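Local coordinates for protein leucine aminopeptidase 2, chloroplastic (Streptomyces sp. BC16019, PDB 5LHK) that probably removes unsubstituted N-terminal amino acids from peptides as a manganese-binding aminopeptidase of the M17 family, at residues A107-L112 with L154-V159. Residues are numbered along the deposited sequence; the frame is centred on the assembly and turned at random.
Sequences ARTLRL and LAEVIV
Leu-110 and Leu-112 bond through their backbones to Glu-156 and Ile-158, pairing two neighbouring parallel strands that the chain connects by a beta-alpha-beta crossover through helix 124-139, in the N-terminal, macro-like domain of this M17 peptidase. Leu-110 N reaches Glu-156 O at 2.7 Å, Leu-110 O takes Ile-158 N, and Leu-112 N closes nearly straight on Ile-158 O (172°).

The tight face carries Leu-110, Leu-112, Val-157 and Val-159, apolar residues suited to a sheet side covered by helices 124-139 and 90-102: Leu-112 and Val-157 both touch Ala-135, whose small side chain is consistent with close helix packing, and Leu-110 touches Val-101. CG1 of Val-157, anti to its backbone N (chi1 -179°), meets CD1 of Leu-112 diagonally, two residues before the latter's register partner Val-159.

The other face is looser, with Thr-109, Arg-111, Glu-156 and Ile-158. Beta-branched Thr-109 lies alongside Glu-156, its CG2 3.7 Å from OE2, while its OG1 bonds to Ala-36 O. The guanidinium of Arg-111 leads away to a salt bridge with Asp-113, and exposed Glu-156 suits the solvent side. Just ahead of the strands, Ala-155 N approaches a lone pair of Arg-108 O within the plane of its carbonyl, at 2.8 Å, and Glu-156 N bonds the same oxygen more weakly at 3.2 Å.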
ATOM      1  N   ALA A 107       9.757  34.269  35.963  1.00 39.25           N
ATOM      2  CA  ALA A 107       9.204  34.866  37.175  1.00 40.51           C
ATOM      3  C   ALA A 107       8.877  33.822  38.239  1.00 39.59           C
ATOM      4  O   ALA A 107       8.519  32.695  37.927  1.00 37.34           O
ATOM      5  CB  ALA A 107       7.961  35.658  36.846  1.00 41.79           C
ATOM      6  N   ARG A 108       9.011  34.214  39.497  1.00 41.75           N
ATOM      7  CA  ARG A 108       8.736  33.320  40.620  1.00 50.10           C
ATOM      8  C   ARG A 108       7.254  33.329  41.019  1.00 44.78           C
ATOM      9  O   ARG A 108       6.721  32.289  41.421  1.00 39.77           O
ATOM     10  CB  ARG A 108       9.645  33.671  41.804  1.00 62.98           C
ATOM     11  CG  ARG A 108      11.123  33.475  41.471  1.00 77.88           C
ATOM     12  CD  ARG A 108      12.053  33.793  42.635  1.00 88.12           C
ATOM     13  NE  ARG A 108      13.459  33.540  42.293  1.00 96.87           N
ATOM     14  CZ  ARG A 108      14.499  33.760  43.100  1.00 94.05           C
ATOM     15  NH1 ARG A 108      14.325  34.250  44.329  1.00 92.14           N
ATOM     16  NH2 ARG A 108      15.733  33.489  42.676  1.00 97.27           N
ATOM     17  N   THR A 109       6.590  34.482  40.892  1.00 39.98           N
ATOM     18  CA  THR A 109       5.167  34.604  41.236  1.00 39.20           C
ATOM     19  C   THR A 109       4.354  35.231  40.101  1.00 35.81           C
ATOM     20  O   THR A 109       4.797  36.172  39.446  1.00 34.84           O
ATOM     21  CB  THR A 109       4.975  35.444  42.506  1.00 42.03           C
ATOM     22  OG1 THR A 109       5.620  36.708  42.332  1.00 48.00           O
ATOM     23  CG2 THR A 109       5.582  34.745  43.704  1.00 40.34           C
ATOM     24  N   LEU A 110       3.164  34.697  39.870  1.00 32.78           N
ATOM     25  CA  LEU A 110       2.265  35.227  38.858  1.00 32.44           C
ATOM     26  C   LEU A 110       0.900  35.464  39.480  1.00 31.31           C
ATOM     27  O   LEU A 110       0.315  34.539  40.038  1.00 29.60           O
ATOM     28  CB  LEU A 110       2.146  34.255  37.687  1.00 31.58           C
ATOM     29  CG  LEU A 110       1.022  34.510  36.667  1.00 32.09           C
ATOM     30  CD1 LEU A 110       1.156  35.857  35.960  1.00 28.96           C
ATOM     31  CD2 LEU A 110       1.000  33.376  35.656  1.00 34.60           C
ATOM     32  N   ARG A 111       0.399  36.694  39.368  1.00 28.50           N
ATOM     33  CA  ARG A 111      -0.971  37.012  39.752  1.00 28.91           C
ATOM     34  C   ARG A 111      -1.837  37.268  38.507  1.00 26.49           C
ATOM     35  O   ARG A 111      -1.565  38.182  37.720  1.00 26.21           O
ATOM     36  CB  ARG A 111      -1.018  38.226  40.673  1.00 29.84           C
ATOM     37  CG  ARG A 111      -2.373  38.382  41.344  1.00 31.65           C
ATOM     38  CD  ARG A 111      -2.451  39.634  42.187  1.00 32.88           C
ATOM     39  NE  ARG A 111      -2.749  40.803  41.364  1.00 31.56           N
ATOM     40  CZ  ARG A 111      -2.133  41.986  41.423  1.00 31.16           C
ATOM     41  NH1 ARG A 111      -1.151  42.221  42.290  1.00 35.37           N
ATOM     42  NH2 ARG A 111      -2.521  42.962  40.605  1.00 26.61           N
ATOM     43  N   LEU A 112      -2.885  36.467  38.344  1.00 22.74           N
ATOM     44  CA  LEU A 112      -3.819  36.635  37.246  1.00 24.20           C
ATOM     45  C   LEU A 112      -4.982  37.460  37.734  1.00 22.52           C
ATOM     46  O   LEU A 112      -5.652  37.068  38.699  1.00 23.57           O
ATOM     47  CB  LEU A 112      -4.313  35.273  36.768  1.00 27.82           C
ATOM     48  CG  LEU A 112      -3.201  34.384  36.200  1.00 31.46           C
ATOM     49  CD1 LEU A 112      -3.146  33.072  36.934  1.00 32.55           C
ATOM     50  CD2 LEU A 112      -3.394  34.131  34.725  1.00 37.47           C
ATOM     51  N   LEU A 154       8.959  29.038  38.761  1.00 52.88           N
ATOM     52  CA  LEU A 154       7.591  29.448  39.083  1.00 48.93           C
ATOM     53  C   LEU A 154       7.181  28.750  40.367  1.00 53.53           C
ATOM     54  O   LEU A 154       7.043  27.520  40.379  1.00 59.84           O
ATOM     55  CB  LEU A 154       6.619  29.095  37.946  1.00 46.01           C
ATOM     56  CG  LEU A 154       5.178  29.628  38.006  1.00 45.93           C
ATOM     57  CD1 LEU A 154       4.330  28.827  39.000  1.00 51.42           C
ATOM     58  CD2 LEU A 154       5.129  31.122  38.313  1.00 41.17           C
ATOM     59  N   ALA A 155       7.015  29.549  41.430  1.00 53.40           N
ATOM     60  CA  ALA A 155       6.652  29.074  42.774  1.00 50.93           C
ATOM     61  C   ALA A 155       5.212  29.419  43.224  1.00 57.47           C
ATOM     62  O   ALA A 155       4.758  28.894  44.243  1.00 63.37           O
ATOM     63  CB  ALA A 155       7.649  29.629  43.795  1.00 48.15           C
ATOM     64  N   GLU A 156       4.502  30.292  42.497  1.00 58.63           N
ATOM     65  CA  GLU A 156       3.170  30.724  42.928  1.00 50.11           C
ATOM     66  C   GLU A 156       2.356  31.335  41.777  1.00 47.33           C
ATOM     67  O   GLU A 156       2.780  32.318  41.159  1.00 43.31           O
ATOM     68  CB  GLU A 156       3.300  31.741  44.082  1.00 51.19           C
ATOM     69  CG  GLU A 156       2.480  31.400  45.319  1.00 53.95           C
ATOM     70  CD  GLU A 156       2.354  32.556  46.309  1.00 63.11           C
ATOM     71  OE1 GLU A 156       1.387  32.524  47.099  1.00 70.38           O
ATOM     72  OE2 GLU A 156       3.200  33.490  46.311  1.00 68.17           O
ATOM     73  N   VAL A 157       1.202  30.725  41.495  1.00 42.15           N
ATOM     74  CA  VAL A 157       0.161  31.318  40.663  1.00 38.50           C
ATOM     75  C   VAL A 157      -1.032  31.670  41.544  1.00 34.54           C
ATOM     76  O   VAL A 157      -1.567  30.819  42.236  1.00 34.54           O
ATOM     77  CB  VAL A 157      -0.289  30.364  39.554  1.00 39.30           C
ATOM     78  CG1 VAL A 157      -1.366  30.999  38.684  1.00 39.52           C
ATOM     79  CG2 VAL A 157       0.908  29.996  38.708  1.00 42.67           C
ATOM     80  N   ILE A 158      -1.434  32.930  41.503  1.00 33.08           N
ATOM     81  CA  ILE A 158      -2.501  33.448  42.329  1.00 32.85           C
ATOM     82  C   ILE A 158      -3.578  33.938  41.364  1.00 29.10           C
ATOM     83  O   ILE A 158      -3.259  34.569  40.352  1.00 28.14           O
ATOM     84  CB  ILE A 158      -1.964  34.599  43.199  1.00 38.32           C
ATOM     85  CG1 ILE A 158      -0.832  34.092  44.105  1.00 45.57           C
ATOM     86  CG2 ILE A 158      -3.061  35.208  44.052  1.00 39.59           C
ATOM     87  CD1 ILE A 158       0.043  35.189  44.674  1.00 50.94           C
ATOM     88  N   VAL A 159      -4.839  33.627  41.659  1.00 27.21           N
ATOM     89  CA  VAL A 159      -5.970  34.129  40.874  1.00 28.29           C
ATOM     90  C   VAL A 159      -6.657  35.202  41.707  1.00 29.65           C
ATOM     91  O   VAL A 159      -7.150  34.898  42.782  1.00 27.87           O
ATOM     92  CB  VAL A 159      -6.964  33.005  40.532  1.00 26.33           C
ATOM     93  CG1 VAL A 159      -8.119  33.546  39.710  1.00 26.04           C
ATOM     94  CG2 VAL A 159      -6.262  31.892  39.763  1.00 27.28           C
TER